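PDB 6TZ0: RNA-dependent RNA Polymerase from Bombyx mori cytoplasmic polyhedrosis virus, which catalyses RNA-templated RNA synthesis, making plus strands in transcription and the complementary minus strands in replication of the double-stranded viral genome. Local coordinates for residues Gly550-Val555 and Tyr637-Ala642; Thr557-Ile562 and Ser707-Thr712. All coordinates share one frame; numbering follows the deposited sequence.

Interaction 1: Gly550-Val555 and Tyr637-Ala642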
loop_
_atom_site.group_PDB
_atom_site.type_symbol
_atom_site.label_atom_id
_atom_site.label_comp_id
_atom_site.label_asym_id
_atom_site.label_seq_id
_atom_site.Cartn_x
_atom_site.Cartn_y
_atom_site.Cartn_z
ATOM N N GLY A 550 -10.137 8.512 10.450
ATOM C CA GLY A 550 -8.749 8.245 10.771
ATOM C C GLY A 550 -8.513 6.904 11.427
ATOM O O GLY A 550 -8.194 6.842 12.617
ATOM N N MET A 551 -8.673 5.822 10.668
ATOM C CA MET A 551 -8.696 4.505 11.290
ATOM C C MET A 551 -7.295 3.980 11.586
ATOM O O MET A 551 -7.088 3.340 12.620
ATOM C CB MET A 551 -9.465 3.521 10.411
ATOM C CG MET A 551 -9.764 2.208 11.103
ATOM S SD MET A 551 -10.839 1.100 10.190
ATOM C CE MET A 551 -10.928 -0.274 11.334
ATOM N N ASP A 552 -6.322 4.245 10.704
ATOM C CA ASP A 552 -4.968 3.734 10.915
ATOM C C ASP A 552 -4.290 4.370 12.118
ATOM O O ASP A 552 -3.466 3.723 12.772
ATOM C CB ASP A 552 -4.105 3.955 9.676
ATOM C CG ASP A 552 -4.408 2.975 8.580
ATOM O OD1 ASP A 552 -4.843 1.853 8.903
ATOM O OD2 ASP A 552 -4.194 3.309 7.398
ATOM N N ALA A 553 -4.617 5.619 12.426
ATOM C CA ALA A 553 -4.103 6.239 13.634
ATOM C C ALA A 553 -4.892 5.843 14.869
ATOM O O ALA A 553 -4.418 6.061 15.986
ATOM C CB ALA A 553 -4.106 7.758 13.484
ATOM N N SER A 554 -6.076 5.259 14.698
ATOM C CA SER A 554 -6.928 4.908 15.826
ATOM C C SER A 554 -6.692 3.499 16.344
ATOM O O SER A 554 -7.010 3.226 17.504
ATOM C CB SER A 554 -8.401 5.052 15.442
ATOM O OG SER A 554 -8.731 6.389 15.130
ATOM N N VAL A 555 -6.152 2.605 15.520
ATOM C CA VAL A 555 -5.901 1.228 15.935
ATOM C C VAL A 555 -4.719 1.227 16.897
ATOM O O VAL A 555 -3.580 1.466 16.495
ATOM C CB VAL A 555 -5.636 0.319 14.729
ATOM C CG1 VAL A 555 -5.258 -1.081 15.173
ATOM C CG2 VAL A 555 -6.853 0.269 13.840
ATOM N N TYR A 637 -1.140 2.210 12.532
ATOM C CA TYR A 637 -1.049 0.994 11.761
ATOM C C TYR A 637 -0.254 1.301 10.500
ATOM O O TYR A 637 -0.542 2.303 9.831
ATOM C CB TYR A 637 -2.434 0.451 11.408
ATOM C CG TYR A 637 -2.387 -0.997 11.019
ATOM C CD1 TYR A 637 -2.284 -1.980 11.991
ATOM C CD2 TYR A 637 -2.397 -1.384 9.689
ATOM C CE1 TYR A 637 -2.219 -3.305 11.652
ATOM C CE2 TYR A 637 -2.331 -2.711 9.342
ATOM C CZ TYR A 637 -2.241 -3.663 10.325
ATOM O OH TYR A 637 -2.176 -4.988 9.980
ATOM N N PRO A 638 0.745 0.480 10.147
ATOM C CA PRO A 638 1.773 0.939 9.192
ATOM C C PRO A 638 1.277 1.137 7.771
ATOM O O PRO A 638 1.779 2.027 7.074
ATOM C CB PRO A 638 2.830 -0.172 9.268
ATOM C CG PRO A 638 2.599 -0.832 10.582
ATOM C CD PRO A 638 1.126 -0.783 10.797
ATOM N N SER A 639 0.355 0.294 7.311
ATOM C CA SER A 639 -0.403 0.427 6.065
ATOM C C SER A 639 0.429 0.285 4.789
ATOM O O SER A 639 -0.119 0.345 3.684
ATOM C CB SER A 639 -1.190 1.745 6.042
ATOM O OG SER A 639 -1.943 1.866 4.849
ATOM N N GLY A 640 1.732 0.063 4.920
ATOM C CA GLY A 640 2.561 -0.365 3.814
ATOM C C GLY A 640 2.923 -1.812 4.047
ATOM O O GLY A 640 3.989 -2.297 3.661
ATOM N N ARG A 641 2.007 -2.497 4.706
ATOM C CA ARG A 641 2.193 -3.819 5.265
ATOM C C ARG A 641 1.408 -4.825 4.422
ATOM O O ARG A 641 0.611 -4.453 3.560
ATOM C CB ARG A 641 1.729 -3.778 6.718
ATOM C CG ARG A 641 2.214 -4.842 7.636
ATOM C CD ARG A 641 1.730 -4.523 9.023
ATOM N NE ARG A 641 2.086 -5.558 9.977
ATOM C CZ ARG A 641 1.747 -5.527 11.256
ATOM N NH1 ARG A 641 2.114 -6.512 12.053
ATOM N NH2 ARG A 641 1.040 -4.514 11.733
ATOM N N ALA A 642 1.656 -6.115 4.651
ATOM C CA ALA A 642 0.991 -7.132 3.845
ATOM C C ALA A 642 -0.479 -7.263 4.218
ATOM O O ALA A 642 -1.344 -7.326 3.338
ATOM C CB ALA A 642 1.710 -8.470 3.988
#
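D552 meets Y637 through both backbone and side chain. Y637 N lies 2.8 Å from D552 O, but the hydrogen is aimed well aside (118° at the hydrogen) and the bond is weak. Beside it the D552 side chain crosses that of Y637 at a slant: OD1 sits 3.7 Å from Y637 CB, and carboxylate and ring planes are only 25° apart. The other oxygen, OD2, touches S639 CB at 3.6 Å. CG stands beside the backbone N of D552 (chi1 -77°), which swings the carboxylate over to the loop 637-642. V555 adds a looser apolar contact, its CG1 4.4 Å from Y637 CD1. In the next shell, P638 CD covers one face of the Y637 ring off-centre, toward its rim, 3.5 Å above the plane, while H647 stacks on this ring and H648 meets it edge-to-face. H648 also gives D552 OD1 a weak hydrogen bond. The turn carrying D552 is tied within itself: S554 OG donates to G550 O at 2.6 Å, and M551 O accepts from the amides of both S554 and V555. G550 and D552 bind UTP in this protein, although none is present here, and the D552 side chain is about 7 Å from that of the metal ligand D680. This is the palm active site of an RNA polymerase, where motif A meets the loop of motif B.

Interaction 2: Thr557-Ile562 and Ser707-Thr712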
loop_
_atom_site.group_PDB
_atom_site.type_symbol
_atom_site.label_atom_id
_atom_site.label_comp_id
_atom_site.label_asym_id
_atom_site.label_seq_id
_atom_site.Cartn_x
_atom_site.Cartn_y
_atom_site.Cartn_z
ATOM N N THR A 557 -2.440 -0.767 20.134
ATOM C CA THR A 557 -1.797 -2.073 20.203
ATOM C C THR A 557 -2.794 -3.136 20.660
ATOM O O THR A 557 -2.823 -4.262 20.133
ATOM C CB THR A 557 -0.605 -1.987 21.153
ATOM O OG1 THR A 557 0.139 -0.803 20.857
ATOM C CG2 THR A 557 0.316 -3.148 20.943
ATOM N N ASN A 558 -3.650 -2.764 21.611
ATOM C CA ASN A 558 -4.695 -3.659 22.079
ATOM C C ASN A 558 -5.755 -3.904 21.013
ATOM O O ASN A 558 -6.384 -4.965 21.005
ATOM C CB ASN A 558 -5.332 -3.083 23.334
ATOM C CG ASN A 558 -4.385 -3.058 24.499
ATOM O OD1 ASN A 558 -3.611 -3.979 24.692
ATOM N ND2 ASN A 558 -4.448 -2.003 25.293
ATOM N N THR A 559 -5.977 -2.943 20.118
ATOM C CA THR A 559 -6.905 -3.169 19.019
ATOM C C THR A 559 -6.326 -4.157 18.015
ATOM O O THR A 559 -7.062 -4.966 17.436
ATOM C CB THR A 559 -7.246 -1.834 18.357
ATOM O OG1 THR A 559 -7.734 -0.933 19.352
ATOM C CG2 THR A 559 -8.330 -1.999 17.315
ATOM N N LYS A 560 -5.003 -4.128 17.826
ATOM C CA LYS A 560 -4.321 -5.141 17.028
ATOM C C LYS A 560 -4.449 -6.524 17.655
ATOM O O LYS A 560 -4.532 -7.534 16.939
ATOM C CB LYS A 560 -2.854 -4.745 16.868
ATOM C CG LYS A 560 -1.984 -5.750 16.155
ATOM C CD LYS A 560 -2.291 -5.833 14.687
ATOM C CE LYS A 560 -1.533 -6.987 14.073
ATOM N NZ LYS A 560 -0.076 -6.825 14.256
ATOM N N ASP A 561 -4.524 -6.583 18.986
ATOM C CA ASP A 561 -4.641 -7.875 19.656
ATOM C C ASP A 561 -5.966 -8.594 19.365
ATOM O O ASP A 561 -6.007 -9.823 19.456
ATOM C CB ASP A 561 -4.457 -7.677 21.157
ATOM C CG ASP A 561 -3.912 -8.907 21.844
ATOM O OD1 ASP A 561 -3.669 -9.923 21.166
ATOM O OD2 ASP A 561 -3.697 -8.849 23.069
ATOM N N ILE A 562 -7.021 -7.871 18.959
ATOM C CA ILE A 562 -8.300 -8.506 18.618
ATOM C C ILE A 562 -8.150 -9.388 17.382
ATOM O O ILE A 562 -8.601 -10.538 17.355
ATOM C CB ILE A 562 -9.398 -7.445 18.412
ATOM C CG1 ILE A 562 -9.662 -6.664 19.694
ATOM C CG2 ILE A 562 -10.696 -8.077 17.937
ATOM C CD1 ILE A 562 -10.599 -5.507 19.521
ATOM N N SER A 707 -14.963 0.184 20.718
ATOM C CA SER A 707 -13.760 -0.425 20.179
ATOM C C SER A 707 -12.634 0.576 19.979
ATOM O O SER A 707 -11.570 0.204 19.480
ATOM C CB SER A 707 -14.073 -1.120 18.859
ATOM O OG SER A 707 -12.901 -1.682 18.308
ATOM N N GLY A 708 -12.843 1.829 20.356
ATOM C CA GLY A 708 -11.790 2.816 20.275
ATOM C C GLY A 708 -11.740 3.613 18.992
ATOM O O GLY A 708 -10.660 4.045 18.581
ATOM N N PHE A 709 -12.879 3.830 18.348
ATOM C CA PHE A 709 -12.925 4.613 17.125
ATOM C C PHE A 709 -13.900 5.765 17.292
ATOM O O PHE A 709 -14.822 5.700 18.106
ATOM C CB PHE A 709 -13.345 3.768 15.928
ATOM C CG PHE A 709 -12.450 2.599 15.673
ATOM C CD1 PHE A 709 -11.179 2.782 15.167
ATOM C CD2 PHE A 709 -12.898 1.311 15.899
ATOM C CE1 PHE A 709 -10.355 1.704 14.930
ATOM C CE2 PHE A 709 -12.081 0.232 15.659
ATOM C CZ PHE A 709 -10.810 0.429 15.172
ATOM N N ALA A 710 -13.672 6.832 16.533
ATOM C CA ALA A 710 -14.618 7.929 16.430
ATOM C C ALA A 710 -15.361 7.802 15.111
ATOM O O ALA A 710 -14.745 7.583 14.064
ATOM C CB ALA A 710 -13.909 9.278 16.521
ATOM N N THR A 711 -16.682 7.911 15.163
ATOM C CA THR A 711 -17.522 7.703 13.995
ATOM C C THR A 711 -18.385 8.928 13.744
ATOM O O THR A 711 -18.908 9.536 14.682
ATOM C CB THR A 711 -18.430 6.474 14.157
ATOM O OG1 THR A 711 -19.284 6.653 15.294
ATOM C CG2 THR A 711 -17.613 5.206 14.329
ATOM N N THR A 712 -18.521 9.289 12.474
ATOM C CA THR A 712 -19.536 10.231 12.031
ATOM C C THR A 712 -20.631 9.427 11.344
ATOM O O THR A 712 -20.353 8.658 10.418
ATOM C CB THR A 712 -18.959 11.279 11.082
ATOM O OG1 THR A 712 -17.904 11.991 11.738
ATOM C CG2 THR A 712 -20.036 12.266 10.676
#
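T559 reaches F709 with its methyl: CG2 comes to 4.1 Å from CZ at the far end of the ring. With CG2 anti to the backbone N and OG1 beside that N (chi1 -55°), the methyl is directed to the F709 ring while the hydroxyl goes to the side of the S707 carbonyl. The methyl side is the well-packed one, for F709 also lies against V548, M551, S554 and L651, and T559 itself touches L651. The hydroxyl side is looser. OG1 lies 4.0 Å from S707 O, with no bond between them, and is hydrogen-bonded instead to T556 OG1. The two segments bury just 103 Å² against each other. G708, at positive phi, ends helix 690-705 in a Schellman motif and turns the chain toward the strand. From there the segment leaves the helix, passing through partly exposed A710 and T711 to exposed T712, while backbone bonds of A710 to A549 and of T712 to D547 join it to strand 541-548 and the residue after it. The other flank of helix 557-573 is covered by viral structural protein 4, a separate chain that packs on T557, N558 and D561. Here the helix after motif A packs against the turn between the motif D helix and the edge strand of the palm domain.

How the interactions relate
From the N terminus, the chain runs through the 550-555 turn straight into helix 557-573. Interaction 1 then closes an 81-residue loop when the chain returns at 637-642, ahead of helix 644-665. After the 672-677 and 682-687 strands and helix 690-705, interaction 2 closes a 144-residue loop at 707-712. The segments alternate, so the two closures cross. The contacts also touch: F709 CD1 lies 3.6 Å from S554 CB, putting the phenylalanine of interaction 2 against the turn of interaction 1, on the side of S554. R641 NH1 and K560 NZ converge around E612, salt-bridged to R641 and at long range from K560. The two contacts tie the motif A turn and helix 557-573 to the loop before helix 644-665 and to edge strand 711-716.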